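Local structure of calcineurin-like phosphoesterase domain-containing protein (Aquifex aeolicus, 1XM7) at residues Met78-Lys83 / Pro125-Met130; Asp97-Ile102 / Arg132-Lys137; Glu165-Asn170 / Lys177-Arg182. The protein is of uncharacterised function but belongs to the calcineurin-like phosphoesterases and is probably a hydrolase. All coordinates share one frame; numbering follows the deposited sequence.

Overall arrangement
Helix 125-137 serves two of the three contacts: its first turns face the loop 78-83 in interaction 1, and its last turns lie over the edge strand 99-104 in interaction 2. The two touch where the Phe98 ring packs against Arg127. Both are surface contacts, yet the first brings polar side-chain ends together whereas the second is wholly apolar. Interaction 3 is partly buried, nearer the centre of the chain, and joins edge strands of the two different sheets by aliphatic side chains and a water. It lies about 17 Å, centre to centre, from interaction 2, to which the Tyr135 hydroxyl links it by a probable hydrogen bond with the Glu165 backbone N.

Interaction 1: residues Met78-Lys83 / Pro125-Met130; sequences MGNHDK and PDRQEM
Asn80 and Arg127 reach for each other across a wide backbone separation, their CA atoms 10.0 Å apart. Asn80 belongs to a Gly-Asn-His-Asp loop, the signature that in metallophosphoesterases helps to line the metal site; Arg127 stands on the first turns of helix 125-137. The arginine covers most of the distance. With CG anti to its own carbonyl carbon (chi1 -58°) and the chain extended from CG to NE, it carries its guanidinium straight out from the helix. The asparagine side chain meets it at about a right angle, and the amide and guanidinium planes are turned 52° apart. The modelled ND2 lies at the edge of the guanidinium, near its plane and 2.9 Å from Arg127 NH1, although the amide is probably the other way round. Asn80 CB, whose place does not depend on that choice, is 3.7 Å from the same NH1. This nitrogen also hydrogen-bonds to the Tyr114 hydroxyl, so a loop residue helps to fix where the guanidinium stands. With an alanine here instead of Arg127, the Tyr114 hydroxyl would probably lose its mate and a gap open beside Asn80. The loop is closed independently of the helix: Asp82 N bonds to Gly79 O, and Gly79 N donates to the anti side of Asp82 OD1 at 2.7 Å, from 35° out of the carboxylate plane.

Interaction 2: residues Asp97-Ile102 / Arg132-Lys137; sequences DFYKII and REIYFK
Ile134 drives its CD1 methyl onto one face of the Tyr99 ring, and this CH-pi contact is the tight part of the packing between helix 125-137 and strand 99-104. The methyl lies 3.7 Å from the ring centroid and 18° off the ring normal, shifted toward the CG-CD1 bond, with Tyr99 CD1 at 3.5 Å. Tyr99 presents that face because its CG sits between the backbone N and the carbonyl carbon (chi1 75°). Ile134, for its part, holds CG1 anti to the carbonyl carbon, and its second torsion is extended (170°), which sends CD1 out to the end of its reach.

The flanks are looser. On one of them Phe98 offers a ring edge, its CE1 4.2 Å from Ile134 CD1; on the other, Ile101 CD1 touches the second branch of the isoleucine, CG2, at 4.0 Å. In both pairs the side chains run antiparallel alongside one another. Phe98 has further neighbours along the same helix, including Met130 and Val131, while Ile134 also rests on Leu110 of the adjacent strand 107-112. Tyr99 remains exposed to solvent although one of its faces carries the methyl. On another side of the helix, the buried Tyr135 points away from strand 99-104.

A single branched residue thus serves three partners in this helix-on-sheet contact. No hydrogen bond crosses it, so the direct contact between the two segments rests on apolar packing, and the directional bonds that set the helix in place, such as that from Arg132 NH1 to Ala116 O, lie outside it.

Interaction 3: residues Glu165-Asn170 / Lys177-Arg182; sequences ECINAN and KPISER
Ile179 directs its CD1 methyl at Ile167 and at the backbone just beyond it, bridging the two beta-sheets of the metallophosphoesterase sandwich. The two isoleucines meet tip to tip, though the exact fit of their ends is uncertain in the model. More securely, the Ile179 CD1 methyl packs on Ala169 CA at 3.9 Å and comes within 3.8 Å of Asn168 O. It gets there because Ile179 CG1 is anti to its carbonyl carbon (chi1 -74°), which aims that branch at Asn168 and Ala169.

At the edge of this apolar patch a water lies between the two segments, 2.9 Å from Ala169 O and 2.6 Å from Lys177 O, within hydrogen-bonding distance of both carbonyls, though it may not serve both at once.

Farther out, each segment is positioned by its own sheet. Ile167 shares backbone hydrogen bonds with Leu143 and His145 and lays its side chain on Leu142 and Ile144, whereas Ile179 pairs with Phe6. Beyond strand 166-168 the chain turns through an Asx turn: Asn168 OD1 accepts from Asn170 N at 2.9 Å, the donor tilted 19° from the carbonyl plane. Asn168 ND2 bonds to Val148 O, which fixes the amide that makes the turn, and Cys166 is tied to Cys159 by a disulfide.

The polar groups named here thus bond mostly within their own part of the fold, and between the segments themselves the edges are joined by aliphatic contact and one water, with no direct hydrogen bond.

Interaction 1: residues Met78-Lys83 / Pro125-Met130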
loop_
_atom_site.group_PDB
_atom_site.type_symbol
_atom_site.label_atom_id
_atom_site.label_comp_id
_atom_site.label_asym_id
_atom_site.label_seq_id
_atom_site.Cartn_x
_atom_site.Cartn_y
_atom_site.Cartn_z
ATOM N N MET A 78 4.428 2.356 7.160
ATOM C CA MET A 78 3.385 3.042 7.903
ATOM C C MET A 78 2.668 4.229 7.292
ATOM O O MET A 78 3.280 5.145 6.751
ATOM C CB MET A 78 3.943 3.435 9.267
ATOM C CG MET A 78 4.419 2.230 10.062
ATOM S SD MET A 78 5.105 2.627 11.632
ATOM C CE MET A 78 3.664 2.804 12.541
ATOM N N GLY A 79 1.344 4.183 7.404
ATOM C CA GLY A 79 0.478 5.245 6.926
ATOM C C GLY A 79 0.030 6.081 8.123
ATOM O O GLY A 79 0.400 5.789 9.262
ATOM N N ASN A 80 -0.774 7.112 7.899
ATOM C CA ASN A 80 -1.175 7.939 9.018
ATOM C C ASN A 80 -2.014 7.242 10.080
ATOM O O ASN A 80 -1.959 7.617 11.256
ATOM C CB ASN A 80 -1.915 9.185 8.539
ATOM C CG ASN A 80 -2.288 10.111 9.690
ATOM O OD1 ASN A 80 -3.465 10.421 9.891
ATOM N ND2 ASN A 80 -1.286 10.549 10.457
ATOM N N HIS A 81 -2.793 6.237 9.701
ATOM C CA HIS A 81 -3.610 5.580 10.705
ATOM C C HIS A 81 -2.869 4.450 11.429
ATOM O O HIS A 81 -3.330 3.960 12.459
ATOM C CB HIS A 81 -4.906 5.054 10.093
ATOM C CG HIS A 81 -5.919 4.629 11.115
ATOM N ND1 HIS A 81 -6.682 5.531 11.826
ATOM C CD2 HIS A 81 -6.272 3.402 11.567
ATOM C CE1 HIS A 81 -7.465 4.879 12.669
ATOM N NE2 HIS A 81 -7.235 3.585 12.532
ATOM N N ASP A 82 -1.721 4.042 10.895
ATOM C CA ASP A 82 -0.920 2.984 11.511
ATOM C C ASP A 82 -0.145 3.589 12.685
ATOM O O ASP A 82 0.939 4.149 12.483
ATOM C CB ASP A 82 0.077 2.434 10.491
ATOM C CG ASP A 82 -0.593 1.874 9.259
ATOM O OD1 ASP A 82 0.014 1.950 8.176
ATOM O OD2 ASP A 82 -1.717 1.346 9.370
ATOM N N LYS A 83 -0.669 3.472 13.905
ATOM C CA LYS A 83 0.012 4.060 15.058
ATOM C C LYS A 83 0.764 3.131 16.013
ATOM O O LYS A 83 1.905 3.424 16.393
ATOM C CB LYS A 83 -0.970 4.927 15.859
ATOM C CG LYS A 83 -2.220 4.202 16.357
ATOM C CD LYS A 83 -3.188 5.147 17.109
ATOM C CE LYS A 83 -4.564 4.489 17.327
ATOM N NZ LYS A 83 -5.573 5.402 17.961
ATOM N N PRO A 125 0.718 17.811 3.307
ATOM C CA PRO A 125 1.719 18.460 2.452
ATOM C C PRO A 125 3.184 18.283 2.875
ATOM O O PRO A 125 4.064 18.146 2.018
ATOM C CB PRO A 125 1.269 19.921 2.441
ATOM C CG PRO A 125 0.482 20.062 3.704
ATOM C CD PRO A 125 -0.286 18.787 3.763
ATOM N N ASP A 126 3.442 18.277 4.181
ATOM C CA ASP A 126 4.804 18.104 4.703
ATOM C C ASP A 126 5.325 16.715 4.366
ATOM O O ASP A 126 6.475 16.552 3.973
ATOM C CB ASP A 126 4.844 18.263 6.229
ATOM C CG ASP A 126 4.655 19.700 6.689
ATOM O OD1 ASP A 126 4.337 19.893 7.881
ATOM O OD2 ASP A 126 4.829 20.633 5.880
ATOM N N ARG A 127 4.481 15.708 4.534
ATOM C CA ARG A 127 4.899 14.337 4.251
ATOM C C ARG A 127 5.059 14.113 2.739
ATOM O O ARG A 127 5.948 13.373 2.296
ATOM C CB ARG A 127 3.903 13.353 4.887
ATOM C CG ARG A 127 3.790 13.576 6.388
ATOM C CD ARG A 127 2.735 12.723 7.074
ATOM N NE ARG A 127 2.417 13.277 8.392
ATOM C CZ ARG A 127 1.522 12.763 9.228
ATOM N NH1 ARG A 127 0.849 11.674 8.897
ATOM N NH2 ARG A 127 1.280 13.354 10.387
ATOM N N GLN A 128 4.212 14.767 1.952
ATOM C CA GLN A 128 4.308 14.657 0.506
ATOM C C GLN A 128 5.658 15.229 0.075
ATOM O O GLN A 128 6.343 14.666 -0.773
ATOM C CB GLN A 128 3.189 15.446 -0.161
ATOM C CG GLN A 128 1.850 14.757 -0.157
ATOM C CD GLN A 128 0.769 15.655 -0.710
ATOM O OE1 GLN A 128 1.057 16.588 -1.454
ATOM N NE2 GLN A 128 -0.481 15.377 -0.356
ATOM N N GLU A 129 6.040 16.351 0.667
ATOM C CA GLU A 129 7.311 16.984 0.337
ATOM C C GLU A 129 8.512 16.116 0.694
ATOM O O GLU A 129 9.530 16.138 0.012
ATOM C CB GLU A 129 7.421 18.329 1.051
ATOM C CG GLU A 129 8.826 18.879 1.117
ATOM C CD GLU A 129 8.918 20.108 2.007
ATOM O OE1 GLU A 129 8.244 20.139 3.063
ATOM O OE2 GLU A 129 9.682 21.036 1.656
ATOM N N MET A 130 8.401 15.357 1.770
ATOM C CA MET A 130 9.499 14.499 2.185
ATOM C C MET A 130 9.702 13.398 1.152
ATOM O O MET A 130 10.831 13.069 0.789
ATOM C CB MET A 130 9.199 13.906 3.560
ATOM C CG MET A 130 9.118 14.952 4.682
ATOM S SD MET A 130 10.674 15.842 4.912
ATOM C CE MET A 130 10.921 15.515 6.537
#

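Interaction 2: residues Asp97-Ile102 / Arg132-Lys137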
loop_
_atom_site.group_PDB
_atom_site.type_symbol
_atom_site.label_atom_id
_atom_site.label_comp_id
_atom_site.label_asym_id
_atom_site.label_seq_id
_atom_site.Cartn_x
_atom_site.Cartn_y
_atom_site.Cartn_z
ATOM N N ASP A 97 8.858 3.065 9.337
ATOM C CA ASP A 97 7.951 4.139 9.699
ATOM C C ASP A 97 7.624 5.207 8.664
ATOM O O ASP A 97 6.663 5.952 8.852
ATOM C CB ASP A 97 8.390 4.797 11.012
ATOM C CG ASP A 97 9.826 5.236 10.996
ATOM O OD1 ASP A 97 10.710 4.357 10.938
ATOM O OD2 ASP A 97 10.064 6.462 11.045
ATOM N N PHE A 98 8.387 5.310 7.582
ATOM C CA PHE A 98 8.032 6.312 6.587
ATOM C C PHE A 98 8.273 5.939 5.135
ATOM O O PHE A 98 7.446 6.249 4.286
ATOM C CB PHE A 98 8.708 7.649 6.877
ATOM C CG PHE A 98 8.220 8.776 5.991
ATOM C CD1 PHE A 98 8.960 9.190 4.885
ATOM C CD2 PHE A 98 7.007 9.405 6.254
ATOM C CE1 PHE A 98 8.503 10.207 4.060
ATOM C CE2 PHE A 98 6.541 10.427 5.428
ATOM C CZ PHE A 98 7.293 10.827 4.329
ATOM N N TYR A 99 9.394 5.292 4.834
ATOM C CA TYR A 99 9.657 4.895 3.455
ATOM C C TYR A 99 10.609 3.726 3.420
ATOM O O TYR A 99 11.164 3.332 4.439
ATOM C CB TYR A 99 10.300 6.031 2.668
ATOM C CG TYR A 99 11.753 6.228 3.030
ATOM C CD1 TYR A 99 12.116 6.842 4.222
ATOM C CD2 TYR A 99 12.766 5.754 2.200
ATOM C CE1 TYR A 99 13.450 6.980 4.583
ATOM C CE2 TYR A 99 14.107 5.882 2.551
ATOM C CZ TYR A 99 14.439 6.495 3.743
ATOM O OH TYR A 99 15.758 6.619 4.101
ATOM N N LYS A 100 10.811 3.188 2.227
ATOM C CA LYS A 100 11.728 2.077 2.038
ATOM C C LYS A 100 12.146 2.127 0.593
ATOM O O LYS A 100 11.321 2.339 -0.294
ATOM C CB LYS A 100 11.042 0.740 2.323
ATOM C CG LYS A 100 11.965 -0.344 2.870
ATOM C CD LYS A 100 12.843 -0.965 1.810
ATOM C CE LYS A 100 13.596 -2.170 2.370
ATOM N NZ LYS A 100 14.501 -1.764 3.484
ATOM N N ILE A 101 13.436 1.955 0.355
ATOM C CA ILE A 101 13.929 1.967 -1.000
ATOM C C ILE A 101 14.394 0.580 -1.398
ATOM O O ILE A 101 15.101 -0.100 -0.649
ATOM C CB ILE A 101 15.068 2.976 -1.161
ATOM C CG1 ILE A 101 14.506 4.386 -0.993
ATOM C CG2 ILE A 101 15.707 2.827 -2.525
ATOM C CD1 ILE A 101 15.535 5.473 -1.029
ATOM N N ILE A 102 13.952 0.153 -2.573
ATOM C CA ILE A 102 14.330 -1.148 -3.095
ATOM C C ILE A 102 14.758 -0.972 -4.546
ATOM O O ILE A 102 14.402 0.021 -5.185
ATOM C CB ILE A 102 13.158 -2.179 -2.998
ATOM C CG1 ILE A 102 11.989 -1.767 -3.886
ATOM C CG2 ILE A 102 12.671 -2.278 -1.563
ATOM C CD1 ILE A 102 10.870 -2.779 -3.893
ATOM N N ARG A 132 8.972 13.449 -2.054
ATOM C CA ARG A 132 9.586 14.046 -3.227
ATOM C C ARG A 132 11.072 14.222 -2.936
ATOM O O ARG A 132 11.929 13.807 -3.715
ATOM C CB ARG A 132 8.968 15.411 -3.518
ATOM C CG ARG A 132 7.476 15.384 -3.735
ATOM C CD ARG A 132 7.019 16.652 -4.451
ATOM N NE ARG A 132 7.162 17.851 -3.632
ATOM C CZ ARG A 132 6.234 18.302 -2.792
ATOM N NH1 ARG A 132 5.089 17.655 -2.660
ATOM N NH2 ARG A 132 6.446 19.402 -2.082
ATOM N N GLU A 133 11.371 14.824 -1.792
ATOM C CA GLU A 133 12.751 15.057 -1.411
ATOM C C GLU A 133 13.579 13.787 -1.495
ATOM O O GLU A 133 14.626 13.768 -2.148
ATOM C CB GLU A 133 12.813 15.653 -0.005
ATOM C CG GLU A 133 13.681 16.905 0.072
ATOM C CD GLU A 133 13.568 17.783 -1.180
ATOM O OE1 GLU A 133 12.459 18.309 -1.466
ATOM O OE2 GLU A 133 14.598 17.935 -1.881
ATOM N N ILE A 134 13.109 12.723 -0.853
ATOM C CA ILE A 134 13.823 11.442 -0.881
ATOM C C ILE A 134 13.984 10.974 -2.323
ATOM O O ILE A 134 15.078 10.603 -2.756
ATOM C CB ILE A 134 13.052 10.349 -0.115
ATOM C CG1 ILE A 134 13.130 10.600 1.391
ATOM C CG2 ILE A 134 13.594 8.976 -0.484
ATOM C CD1 ILE A 134 12.204 9.699 2.193
ATOM N N TYR A 135 12.874 10.989 -3.052
ATOM C CA TYR A 135 12.862 10.572 -4.440
ATOM C C TYR A 135 14.015 11.222 -5.180
ATOM O O TYR A 135 14.830 10.536 -5.798
ATOM C CB TYR A 135 11.552 10.984 -5.098
ATOM C CG TYR A 135 11.344 10.404 -6.482
ATOM C CD1 TYR A 135 10.783 9.139 -6.655
ATOM C CD2 TYR A 135 11.661 11.140 -7.620
ATOM C CE1 TYR A 135 10.534 8.628 -7.925
ATOM C CE2 TYR A 135 11.416 10.639 -8.892
ATOM C CZ TYR A 135 10.849 9.387 -9.040
ATOM O OH TYR A 135 10.571 8.913 -10.305
ATOM N N PHE A 136 14.085 12.549 -5.105
ATOM C CA PHE A 136 15.135 13.302 -5.788
ATOM C C PHE A 136 16.533 12.995 -5.267
ATOM O O PHE A 136 17.446 12.701 -6.040
ATOM C CB PHE A 136 14.889 14.806 -5.659
ATOM C CG PHE A 136 13.604 15.276 -6.272
ATOM C CD1 PHE A 136 13.174 14.775 -7.499
ATOM C CD2 PHE A 136 12.839 16.264 -5.642
ATOM C CE1 PHE A 136 11.998 15.254 -8.094
ATOM C CE2 PHE A 136 11.664 16.750 -6.225
ATOM C CZ PHE A 136 11.242 16.244 -7.453
ATOM N N LYS A 137 16.687 13.083 -3.950
ATOM C CA LYS A 137 17.966 12.842 -3.293
ATOM C C LYS A 137 18.564 11.487 -3.649
ATOM O O LYS A 137 19.763 11.384 -3.899
ATOM C CB LYS A 137 17.797 12.945 -1.771
ATOM C CG LYS A 137 19.040 12.595 -0.943
ATOM C CD LYS A 137 18.644 12.311 0.515
ATOM C CE LYS A 137 19.830 11.902 1.408
ATOM N NZ LYS A 137 20.701 13.056 1.820
#

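Interaction 3: residues Glu165-Asn170 / Lys177-Arg182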
loop_
_atom_site.group_PDB
_atom_site.type_symbol
_atom_site.label_atom_id
_atom_site.label_comp_id
_atom_site.label_asym_id
_atom_site.label_seq_id
_atom_site.Cartn_x
_atom_site.Cartn_y
_atom_site.Cartn_z
ATOM N N GLU A 165 7.606 9.495 -11.490
ATOM C CA GLU A 165 6.761 8.431 -12.010
ATOM C C GLU A 165 6.221 7.660 -10.812
ATOM O O GLU A 165 6.940 7.444 -9.844
ATOM C CB GLU A 165 7.572 7.511 -12.924
ATOM C CG GLU A 165 7.940 8.158 -14.248
ATOM C CD GLU A 165 6.715 8.637 -15.022
ATOM O OE1 GLU A 165 6.879 9.393 -16.009
ATOM O OE2 GLU A 165 5.585 8.253 -14.646
ATOM N N CYS A 166 4.963 7.242 -10.866
ATOM C CA CYS A 166 4.385 6.534 -9.731
ATOM C C CYS A 166 3.221 5.614 -10.077
ATOM O O CYS A 166 2.692 5.636 -11.185
ATOM C CB CYS A 166 3.905 7.555 -8.691
ATOM S SG CYS A 166 2.528 8.588 -9.302
ATOM N N ILE A 167 2.830 4.803 -9.103
ATOM C CA ILE A 167 1.707 3.892 -9.249
ATOM C C ILE A 167 1.040 3.783 -7.885
ATOM O O ILE A 167 1.712 3.611 -6.868
ATOM C CB ILE A 167 2.148 2.499 -9.713
ATOM C CG1 ILE A 167 1.312 1.454 -8.979
ATOM C CG2 ILE A 167 3.640 2.323 -9.527
ATOM C CD1 ILE A 167 1.915 0.088 -8.950
ATOM N N ASN A 168 -0.283 3.885 -7.879
ATOM C CA ASN A 168 -1.065 3.844 -6.656
ATOM C C ASN A 168 -1.437 2.414 -6.277
ATOM O O ASN A 168 -2.237 1.784 -6.967
ATOM C CB ASN A 168 -2.334 4.668 -6.853
ATOM C CG ASN A 168 -3.037 4.977 -5.557
ATOM O OD1 ASN A 168 -3.018 4.177 -4.628
ATOM N ND2 ASN A 168 -3.678 6.138 -5.491
ATOM N N ALA A 169 -0.872 1.912 -5.177
ATOM C CA ALA A 169 -1.140 0.552 -4.707
ATOM C C ALA A 169 -2.415 0.395 -3.864
ATOM O O ALA A 169 -2.709 -0.699 -3.376
ATOM C CB ALA A 169 0.041 0.050 -3.926
ATOM N N ASN A 170 -3.165 1.483 -3.696
ATOM C CA ASN A 170 -4.403 1.474 -2.914
ATOM C C ASN A 170 -5.399 0.484 -3.504
ATOM O O ASN A 170 -5.655 0.500 -4.701
ATOM C CB ASN A 170 -5.018 2.879 -2.898
ATOM C CG ASN A 170 -6.271 2.970 -2.036
ATOM O OD1 ASN A 170 -6.461 3.946 -1.310
ATOM N ND2 ASN A 170 -7.134 1.966 -2.123
ATOM N N LYS A 177 -6.785 -5.889 -5.355
ATOM C CA LYS A 177 -5.771 -6.885 -5.706
ATOM C C LYS A 177 -4.367 -6.284 -5.560
ATOM O O LYS A 177 -4.138 -5.120 -5.902
ATOM C CB LYS A 177 -5.952 -7.357 -7.148
ATOM C CG LYS A 177 -7.202 -8.159 -7.408
ATOM C CD LYS A 177 -7.247 -8.600 -8.854
ATOM C CE LYS A 177 -8.591 -9.225 -9.177
ATOM N NZ LYS A 177 -8.732 -9.537 -10.633
ATOM N N PRO A 178 -3.409 -7.071 -5.049
ATOM C CA PRO A 178 -2.057 -6.530 -4.898
ATOM C C PRO A 178 -1.523 -6.285 -6.285
ATOM O O PRO A 178 -2.043 -6.820 -7.254
ATOM C CB PRO A 178 -1.313 -7.662 -4.220
ATOM C CG PRO A 178 -1.943 -8.870 -4.862
ATOM C CD PRO A 178 -3.420 -8.524 -4.793
ATOM N N ILE A 179 -0.493 -5.469 -6.393
ATOM C CA ILE A 179 0.092 -5.217 -7.690
ATOM C C ILE A 179 1.327 -6.085 -7.765
ATOM O O ILE A 179 2.088 -6.179 -6.809
ATOM C CB ILE A 179 0.447 -3.745 -7.850
ATOM C CG1 ILE A 179 -0.841 -2.953 -8.044
ATOM C CG2 ILE A 179 1.384 -3.557 -9.017
ATOM C CD1 ILE A 179 -0.653 -1.474 -8.047
ATOM N N SER A 180 1.508 -6.747 -8.894
ATOM C CA SER A 180 2.646 -7.627 -9.070
ATOM C C SER A 180 3.863 -6.836 -9.516
ATOM O O SER A 180 3.749 -5.682 -9.936
ATOM C CB SER A 180 2.317 -8.698 -10.107
ATOM O OG SER A 180 3.359 -9.656 -10.184
ATOM N N GLU A 181 5.033 -7.459 -9.414
ATOM C CA GLU A 181 6.259 -6.809 -9.833
ATOM C C GLU A 181 6.227 -6.772 -11.359
ATOM O O GLU A 181 7.092 -6.183 -12.006
ATOM C CB GLU A 181 7.485 -7.585 -9.332
ATOM C CG GLU A 181 7.773 -8.885 -10.059
ATOM C CD GLU A 181 9.102 -9.504 -9.639
ATOM O OE1 GLU A 181 9.738 -10.220 -10.419
ATOM O OE2 GLU A 181 9.523 -9.238 -8.402
ATOM N N ARG A 182 5.206 -7.404 -11.927
ATOM C CA ARG A 182 5.038 -7.443 -13.371
ATOM C C ARG A 182 4.707 -6.057 -13.875
ATOM O O ARG A 182 5.362 -5.544 -14.780
ATOM C CB ARG A 182 3.911 -8.401 -13.750
ATOM C CG ARG A 182 4.262 -9.879 -13.605
ATOM C CD ARG A 182 4.658 -10.518 -14.943
ATOM N NE ARG A 182 5.919 -10.011 -15.497
ATOM C CZ ARG A 182 6.018 -9.138 -16.502
ATOM N NH1 ARG A 182 4.925 -8.654 -17.090
ATOM N NH2 ARG A 182 7.219 -8.752 -16.926
HETATM O O HOH W 1 -4.061 -3.004 -4.402
#